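Local coordinates for protein member of s1p family of ribosomal proteins (Pyrococcus furiosus, PDB 5YH1) that binds a manganese ion through its DHH domain and, as expected for its family, probably acts as an exonuclease on nucleic acids, at residues R93-P101 / F269-E277; V307-K316 / N327-P336. All blocks are in the same frame, centred on the assembly; numbering follows the deposited sequence.

Contact 1 of 2, residues R93-P101 / F269-E277; sequences RWHLFKRRP and FMDGRGIIE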
# COMPACT_ATOMS: atom_id res chain seq x y z
N ARG A 93 -4.45 20.98 -18.19
CA ARG A 93 -5.49 20.44 -17.32
C ARG A 93 -4.94 19.37 -16.38
O ARG A 93 -5.17 19.41 -15.17
CB ARG A 93 -6.62 19.80 -18.14
CG ARG A 93 -7.29 18.64 -17.40
CD ARG A 93 -8.42 18.02 -18.19
NE ARG A 93 -9.26 17.21 -17.32
CZ ARG A 93 -10.46 16.77 -17.65
NH1 ARG A 93 -10.97 17.05 -18.85
NH2 ARG A 93 -11.16 16.04 -16.79
N TRP A 94 -4.23 18.42 -16.95
CA TRP A 94 -3.79 17.24 -16.22
C TRP A 94 -2.62 17.56 -15.32
O TRP A 94 -2.46 16.97 -14.26
CB TRP A 94 -3.42 16.11 -17.20
CG TRP A 94 -4.61 15.72 -18.00
CD1 TRP A 94 -4.96 16.19 -19.23
CD2 TRP A 94 -5.65 14.84 -17.59
NE1 TRP A 94 -6.15 15.63 -19.63
CE2 TRP A 94 -6.60 14.80 -18.63
CE3 TRP A 94 -5.87 14.07 -16.44
CZ2 TRP A 94 -7.75 14.02 -18.57
CZ3 TRP A 94 -7.02 13.29 -16.37
CH2 TRP A 94 -7.94 13.28 -17.43
N HIS A 95 -1.81 18.52 -15.74
CA HIS A 95 -0.59 18.83 -15.02
C HIS A 95 -0.78 19.89 -13.93
O HIS A 95 -0.17 19.80 -12.88
CB HIS A 95 0.48 19.28 -16.00
CG HIS A 95 1.79 19.53 -15.35
ND1 HIS A 95 2.47 18.55 -14.65
CD2 HIS A 95 2.54 20.66 -15.24
CE1 HIS A 95 3.58 19.06 -14.15
NE2 HIS A 95 3.65 20.34 -14.50
N LEU A 96 -1.62 20.89 -14.20
CA LEU A 96 -1.74 22.06 -13.34
C LEU A 96 -2.91 21.99 -12.34
O LEU A 96 -3.18 22.96 -11.61
CB LEU A 96 -1.83 23.33 -14.19
CG LEU A 96 -0.61 23.63 -15.05
CD1 LEU A 96 -0.88 24.82 -15.95
CD2 LEU A 96 0.62 23.87 -14.20
N PHE A 97 -3.59 20.85 -12.30
CA PHE A 97 -4.58 20.59 -11.27
C PHE A 97 -4.57 19.14 -10.82
O PHE A 97 -4.63 18.22 -11.64
CB PHE A 97 -5.98 20.96 -11.76
CG PHE A 97 -7.05 20.71 -10.74
CD1 PHE A 97 -7.33 21.65 -9.78
CD2 PHE A 97 -7.76 19.51 -10.73
CE1 PHE A 97 -8.30 21.43 -8.82
CE2 PHE A 97 -8.73 19.28 -9.78
CZ PHE A 97 -9.01 20.24 -8.83
N LYS A 98 -4.52 18.94 -9.51
CA LYS A 98 -4.57 17.62 -8.90
C LYS A 98 -5.58 17.59 -7.77
O LYS A 98 -5.56 18.45 -6.90
CB LYS A 98 -3.19 17.25 -8.34
CG LYS A 98 -2.11 17.12 -9.39
CD LYS A 98 -2.34 15.87 -10.23
CE LYS A 98 -1.61 15.94 -11.56
NZ LYS A 98 -0.14 15.98 -11.38
N ARG A 99 -6.46 16.59 -7.79
CA ARG A 99 -7.41 16.36 -6.71
C ARG A 99 -7.03 15.06 -6.00
O ARG A 99 -6.91 14.02 -6.64
CB ARG A 99 -8.84 16.31 -7.26
CG ARG A 99 -9.92 16.20 -6.20
CD ARG A 99 -11.32 16.33 -6.78
NE ARG A 99 -11.56 15.37 -7.87
CZ ARG A 99 -11.80 14.08 -7.72
NH1 ARG A 99 -11.87 13.54 -6.52
NH2 ARG A 99 -11.99 13.31 -8.78
N ARG A 100 -6.84 15.14 -4.68
CA ARG A 100 -6.40 14.00 -3.88
C ARG A 100 -7.27 13.83 -2.64
O ARG A 100 -7.31 14.71 -1.80
CB ARG A 100 -4.95 14.19 -3.45
CG ARG A 100 -4.00 14.22 -4.62
CD ARG A 100 -2.56 14.49 -4.21
NE ARG A 100 -1.72 14.55 -5.41
CZ ARG A 100 -0.67 15.35 -5.59
NH1 ARG A 100 -0.25 16.17 -4.63
NH2 ARG A 100 -0.04 15.31 -6.75
N PRO A 101 -7.98 12.68 -2.53
CA PRO A 101 -8.76 12.47 -1.32
C PRO A 101 -7.89 12.18 -0.11
O PRO A 101 -6.78 11.67 -0.25
CB PRO A 101 -9.63 11.25 -1.65
CG PRO A 101 -9.58 11.11 -3.12
CD PRO A 101 -8.23 11.63 -3.53
N PHE A 269 -7.28 5.47 -2.20
CA PHE A 269 -6.47 6.69 -2.38
C PHE A 269 -6.64 7.28 -3.78
O PHE A 269 -6.25 8.42 -4.03
CB PHE A 269 -4.99 6.40 -2.11
CG PHE A 269 -4.73 5.74 -0.78
CD1 PHE A 269 -4.96 6.43 0.42
CD2 PHE A 269 -4.24 4.43 -0.71
CE1 PHE A 269 -4.72 5.83 1.64
CE2 PHE A 269 -3.99 3.82 0.52
CZ PHE A 269 -4.23 4.53 1.70
N MSE A 270 -7.23 6.51 -4.69
CA MSE A 270 -7.55 7.03 -6.02
C MSE A 270 -8.68 8.03 -5.91
O MSE A 270 -9.39 8.05 -4.91
CB MSE A 270 -7.90 5.89 -6.97
CG MSE A 270 -6.73 4.91 -7.08
SE MSE A 270 -7.14 3.55 -8.46
CE MSE A 270 -6.61 4.70 -9.96
N ASP A 271 -8.86 8.85 -6.93
CA ASP A 271 -9.78 10.00 -6.82
C ASP A 271 -11.11 9.81 -7.54
O ASP A 271 -11.97 10.69 -7.49
CB ASP A 271 -9.09 11.28 -7.29
CG ASP A 271 -8.66 11.24 -8.74
OD1 ASP A 271 -9.23 10.46 -9.54
OD2 ASP A 271 -7.75 12.02 -9.09
N GLY A 272 -11.27 8.67 -8.21
CA GLY A 272 -12.54 8.33 -8.86
C GLY A 272 -12.85 9.06 -10.15
O GLY A 272 -13.96 8.95 -10.67
N ARG A 273 -11.88 9.82 -10.68
CA ARG A 273 -12.10 10.56 -11.93
C ARG A 273 -12.51 9.59 -13.04
O ARG A 273 -11.89 8.55 -13.23
CB ARG A 273 -10.83 11.32 -12.35
CG ARG A 273 -10.96 12.06 -13.67
CD ARG A 273 -9.80 13.01 -13.93
NE ARG A 273 -9.62 13.98 -12.84
CZ ARG A 273 -8.74 13.86 -11.84
NH1 ARG A 273 -7.91 12.82 -11.76
NH2 ARG A 273 -8.68 14.81 -10.90
N GLY A 274 -13.57 9.96 -13.76
CA GLY A 274 -14.16 9.13 -14.80
C GLY A 274 -15.37 8.38 -14.30
O GLY A 274 -16.16 7.88 -15.10
N ILE A 275 -15.51 8.31 -12.97
CA ILE A 275 -16.63 7.62 -12.33
C ILE A 275 -17.45 8.59 -11.48
O ILE A 275 -18.67 8.67 -11.63
CB ILE A 275 -16.16 6.44 -11.45
CG1 ILE A 275 -15.16 5.57 -12.23
CG2 ILE A 275 -17.35 5.61 -11.00
CD1 ILE A 275 -14.59 4.41 -11.45
N ILE A 276 -16.79 9.30 -10.57
CA ILE A 276 -17.49 10.18 -9.62
C ILE A 276 -18.37 11.24 -10.33
O ILE A 276 -19.48 11.51 -9.89
CB ILE A 276 -16.49 10.83 -8.62
CG1 ILE A 276 -17.22 11.58 -7.50
CG2 ILE A 276 -15.53 11.78 -9.32
CD1 ILE A 276 -18.01 10.69 -6.57
N GLU A 277 -17.88 11.80 -11.44
CA GLU A 277 -18.63 12.81 -12.19
C GLU A 277 -19.95 12.25 -12.74
O GLU A 277 -20.94 12.99 -12.84
CB GLU A 277 -17.83 13.35 -13.38
CG GLU A 277 -16.51 14.02 -13.02
CD GLU A 277 -15.33 13.06 -12.99
OE1 GLU A 277 -15.53 11.83 -13.06
OE2 GLU A 277 -14.19 13.55 -12.88
O HOH W 1 -5.97 14.68 -10.05
O HOH W 2 -12.34 14.24 -11.29
O HOH W 3 -5.28 10.56 -2.53

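Contact 2 of 2, residues V307-K316 / N327-P336; sequences VLKAVLPHVK and NTIDVELYAP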
# COMPACT_ATOMS: atom_id res chain seq x y z
N VAL A 307 -25.27 -7.56 6.61
CA VAL A 307 -24.38 -7.33 7.76
C VAL A 307 -25.22 -6.97 8.98
O VAL A 307 -25.00 -7.48 10.07
CB VAL A 307 -23.26 -6.30 7.45
CG1 VAL A 307 -23.80 -4.88 7.35
CG2 VAL A 307 -22.17 -6.35 8.51
N LEU A 308 -26.24 -6.14 8.80
CA LEU A 308 -27.11 -5.77 9.91
C LEU A 308 -27.81 -6.99 10.51
O LEU A 308 -27.81 -7.17 11.73
CB LEU A 308 -28.14 -4.74 9.45
CG LEU A 308 -28.99 -4.11 10.55
CD1 LEU A 308 -28.12 -3.44 11.61
CD2 LEU A 308 -29.95 -3.11 9.93
N LYS A 309 -28.38 -7.84 9.66
CA LYS A 309 -29.03 -9.06 10.13
C LYS A 309 -28.11 -9.96 10.96
O LYS A 309 -28.53 -10.53 11.96
CB LYS A 309 -29.59 -9.85 8.95
CG LYS A 309 -30.47 -11.00 9.38
CD LYS A 309 -31.01 -11.77 8.20
CE LYS A 309 -31.79 -12.99 8.67
NZ LYS A 309 -32.31 -13.76 7.51
N ALA A 310 -26.85 -10.08 10.54
CA ALA A 310 -25.89 -10.94 11.23
C ALA A 310 -25.35 -10.33 12.53
O ALA A 310 -25.03 -11.06 13.48
CB ALA A 310 -24.73 -11.27 10.30
N VAL A 311 -25.24 -8.99 12.58
CA VAL A 311 -24.60 -8.30 13.71
C VAL A 311 -25.56 -7.92 14.83
O VAL A 311 -25.21 -7.95 16.02
CB VAL A 311 -23.85 -7.04 13.21
CG1 VAL A 311 -23.27 -6.25 14.37
CG2 VAL A 311 -22.73 -7.43 12.26
N LEU A 312 -26.79 -7.57 14.46
CA LEU A 312 -27.82 -7.10 15.40
C LEU A 312 -28.05 -7.99 16.61
O LEU A 312 -28.21 -7.49 17.71
CB LEU A 312 -29.13 -6.90 14.65
CG LEU A 312 -30.15 -5.92 15.18
CD1 LEU A 312 -29.51 -4.55 15.45
CD2 LEU A 312 -31.27 -5.81 14.14
N PRO A 313 -28.07 -9.33 16.43
CA PRO A 313 -28.22 -10.19 17.61
C PRO A 313 -27.12 -10.04 18.67
O PRO A 313 -27.31 -10.46 19.80
CB PRO A 313 -28.16 -11.61 17.01
CG PRO A 313 -28.67 -11.44 15.64
CD PRO A 313 -28.12 -10.11 15.18
N HIS A 314 -25.99 -9.44 18.31
CA HIS A 314 -24.91 -9.22 19.26
C HIS A 314 -24.90 -7.83 19.87
O HIS A 314 -24.07 -7.53 20.70
CB HIS A 314 -23.58 -9.51 18.56
CG HIS A 314 -23.51 -10.89 18.01
ND1 HIS A 314 -23.57 -11.15 16.66
CD2 HIS A 314 -23.48 -12.09 18.63
CE1 HIS A 314 -23.53 -12.46 16.47
NE2 HIS A 314 -23.48 -13.05 17.65
N VAL A 315 -25.84 -6.98 19.47
CA VAL A 315 -25.92 -5.64 20.06
C VAL A 315 -26.68 -5.74 21.38
O VAL A 315 -27.80 -6.21 21.39
CB VAL A 315 -26.64 -4.66 19.11
CG1 VAL A 315 -26.72 -3.26 19.73
CG2 VAL A 315 -25.94 -4.61 17.77
N LYS A 316 -26.05 -5.33 22.48
CA LYS A 316 -26.74 -5.18 23.76
C LYS A 316 -27.37 -3.79 23.80
O LYS A 316 -26.70 -2.80 23.57
CB LYS A 316 -25.77 -5.28 24.93
CG LYS A 316 -25.24 -6.67 25.22
CD LYS A 316 -24.86 -6.80 26.69
CE LYS A 316 -24.30 -8.18 27.04
NZ LYS A 316 -24.12 -8.35 28.51
N ASN A 327 -26.69 1.42 23.58
CA ASN A 327 -26.40 0.23 22.77
C ASN A 327 -24.89 0.01 22.68
O ASN A 327 -24.14 0.95 22.43
CB ASN A 327 -26.93 0.39 21.35
CG ASN A 327 -28.38 0.83 21.30
OD1 ASN A 327 -29.22 0.33 22.03
ND2 ASN A 327 -28.69 1.75 20.40
N THR A 328 -24.45 -1.23 22.85
CA THR A 328 -23.03 -1.56 22.72
C THR A 328 -22.85 -2.75 21.79
O THR A 328 -23.66 -3.68 21.77
CB THR A 328 -22.39 -1.90 24.07
OG1 THR A 328 -23.08 -3.01 24.65
CG2 THR A 328 -22.46 -0.71 25.01
N ILE A 329 -21.79 -2.69 20.99
CA ILE A 329 -21.46 -3.76 20.05
C ILE A 329 -19.95 -3.85 19.87
O ILE A 329 -19.27 -2.86 19.61
CB ILE A 329 -22.18 -3.56 18.69
CG1 ILE A 329 -21.75 -4.61 17.67
CG2 ILE A 329 -21.93 -2.17 18.13
CD1 ILE A 329 -22.18 -6.02 18.02
N ASP A 330 -19.45 -5.07 20.05
CA ASP A 330 -18.04 -5.37 19.83
C ASP A 330 -17.84 -5.67 18.35
O ASP A 330 -18.11 -6.79 17.89
CB ASP A 330 -17.65 -6.58 20.68
CG ASP A 330 -16.16 -6.91 20.60
OD1 ASP A 330 -15.52 -6.63 19.55
OD2 ASP A 330 -15.64 -7.46 21.60
N VAL A 331 -17.39 -4.67 17.60
CA VAL A 331 -17.20 -4.81 16.17
C VAL A 331 -15.88 -5.48 15.77
O VAL A 331 -15.63 -5.66 14.59
CB VAL A 331 -17.38 -3.48 15.40
CG1 VAL A 331 -18.78 -2.94 15.62
CG2 VAL A 331 -16.33 -2.45 15.80
N GLU A 332 -15.04 -5.85 16.73
CA GLU A 332 -13.92 -6.74 16.43
C GLU A 332 -14.40 -8.20 16.42
O GLU A 332 -14.11 -8.93 15.49
CB GLU A 332 -12.78 -6.58 17.45
CG GLU A 332 -11.42 -7.14 17.01
CD GLU A 332 -10.75 -6.39 15.84
OE1 GLU A 332 -9.75 -6.92 15.32
OE2 GLU A 332 -11.19 -5.28 15.44
N LEU A 333 -15.15 -8.61 17.45
CA LEU A 333 -15.63 -9.99 17.54
C LEU A 333 -16.80 -10.32 16.60
O LEU A 333 -16.90 -11.46 16.13
CB LEU A 333 -16.06 -10.33 18.97
CG LEU A 333 -14.98 -10.38 20.06
CD1 LEU A 333 -15.58 -10.93 21.34
CD2 LEU A 333 -13.78 -11.21 19.62
N TYR A 334 -17.67 -9.35 16.35
CA TYR A 334 -18.94 -9.62 15.67
C TYR A 334 -19.17 -8.73 14.47
O TYR A 334 -20.24 -8.18 14.29
CB TYR A 334 -20.11 -9.47 16.65
CG TYR A 334 -19.97 -10.33 17.88
CD1 TYR A 334 -20.01 -11.72 17.78
CD2 TYR A 334 -19.79 -9.77 19.13
CE1 TYR A 334 -19.87 -12.52 18.90
CE2 TYR A 334 -19.65 -10.56 20.26
CZ TYR A 334 -19.69 -11.94 20.13
OH TYR A 334 -19.55 -12.73 21.24
N ALA A 335 -18.14 -8.57 13.65
CA ALA A 335 -18.28 -7.85 12.39
C ALA A 335 -17.19 -8.35 11.46
O ALA A 335 -16.18 -8.85 11.94
CB ALA A 335 -18.15 -6.35 12.61
N PRO A 336 -17.39 -8.23 10.14
CA PRO A 336 -16.37 -8.70 9.20
C PRO A 336 -15.22 -7.72 9.10
O PRO A 336 -15.40 -6.60 8.62
CB PRO A 336 -17.13 -8.79 7.87
CG PRO A 336 -18.21 -7.77 7.99
CD PRO A 336 -18.57 -7.68 9.45
O HOH W 4 -21.08 -7.12 21.46

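Contact 1 of 2, residues R93-P101 / F269-E277
R99 and P101, on an edge strand, 97-102, of the parallel sheet of the DHH domain, face an Asx turn at D271; the P101 side chain lies about 13 Å from the bound manganese. The turn is closed by the backbone N of R273, which lies 3.0 Å from D271 OD1 in a nearly straight bond (165°), and it presents the carbonyl of D271 to the strand. R99 reaches this oxygen because its chain, extended as far as CD, bends at chi3 (54°). R99 comes in end-on, its NH1 3.0 Å and its NH2 2.9 Å from D271 O. NH1 lies in the carbonyl plane on a lone pair, whereas NH2 stands above that plane, and the oxygen sits at the guanidinium edge with D271 CB over one face. E76 of helix 66-86 forms salt bridges to both R99 NE and R273 NE, and H62 is hydrogen-bonded to R99 NH1. Losing the guanidinium to a leucine here would probably leave the D271 carbonyl without its two donors and E76 with one cationic mate fewer. R273 folds back to its own turn, where NH1 makes a salt bridge of 2.8 Å to D271 OD2, while its CD packs 3.7 Å from CZ3 of W94. Farther along the strand, the ring of P101 brings CG to 3.6 Å from M270 O. Water 2 bridges the segments: it accepts from R99 NH2 at 2.7 Å and donates to E277 OE2, the other oxygen of that carboxylate, OE1, taking the backbone N-H of G274.

Contact 2 of 2, residues V307-K316 / N327-P336
N327 and V315 meet through aliphatic carbons, N327 CB lying 4.0 Å from V315 CG1, while the polar end of N327 turns to other partners: OD1 to S317 and ND2 to T366. At T328 the contact passes to the backbone. T328 N donates to K316 O at 2.8 Å and T328 O accepts from K316 N at 3.0 Å, which makes the two residues an antiparallel hydrogen-bonded pair. On the same face of the sheet, T328 OG1 rests against K316 CB. I329 follows with CG1 anti to its N (chi1 175°), which aims the branch at the helix end, its CD1 3.8 Å from V311 CG1 and against CB and the carbonyl O of H314. This is the base of a beta-hairpin, strands 316-319 and 325-330, entered from the long helix 286-311 through a 3-10 turn, in a C-terminal domain consistent with the DHHA1 type that follows DHH in this family. At D330 the strand ends: D330 N reaches H314 O through water 4, and D330 OD1 takes the N-H of E332, an Asx turn, and that of L333 one residue farther on. The bend delivers Y334 face to face with H314, an offset stack with centroids 4.1 Å apart and planes at 6°. L333 CB covers the opposite face of the tyrosine, which also packs on G421 of the second subunit; H314 NE2 has a weak hydrogen bond to D402 of that subunit. The carbonyl O of Y334 lies 3.3 Å from V311 CG2, and P336 CD ends the run 4.0 Å from V307 CG2.

Overall arrangement
The two contacts illustrate how the chemistry of a join can follow its place in a fold. Both are partly buried and both touch the second subunit, yet the centre of contact 1 lies about 16 Å from that of the chain, that of contact 2 about 27 Å. Contact 1 joins residues 168 positions apart and relies on arginines, carboxylates and bridging waters at the edge of the parallel sheet. Contact 2 is local, closing over an 11-residue separation at the edge of the mixed sheet, and combines strand pairing with apolar and aromatic packing. They share no element, although helices 276-279 and 286-311 are consecutive; their nearest atoms are about 17 Å apart.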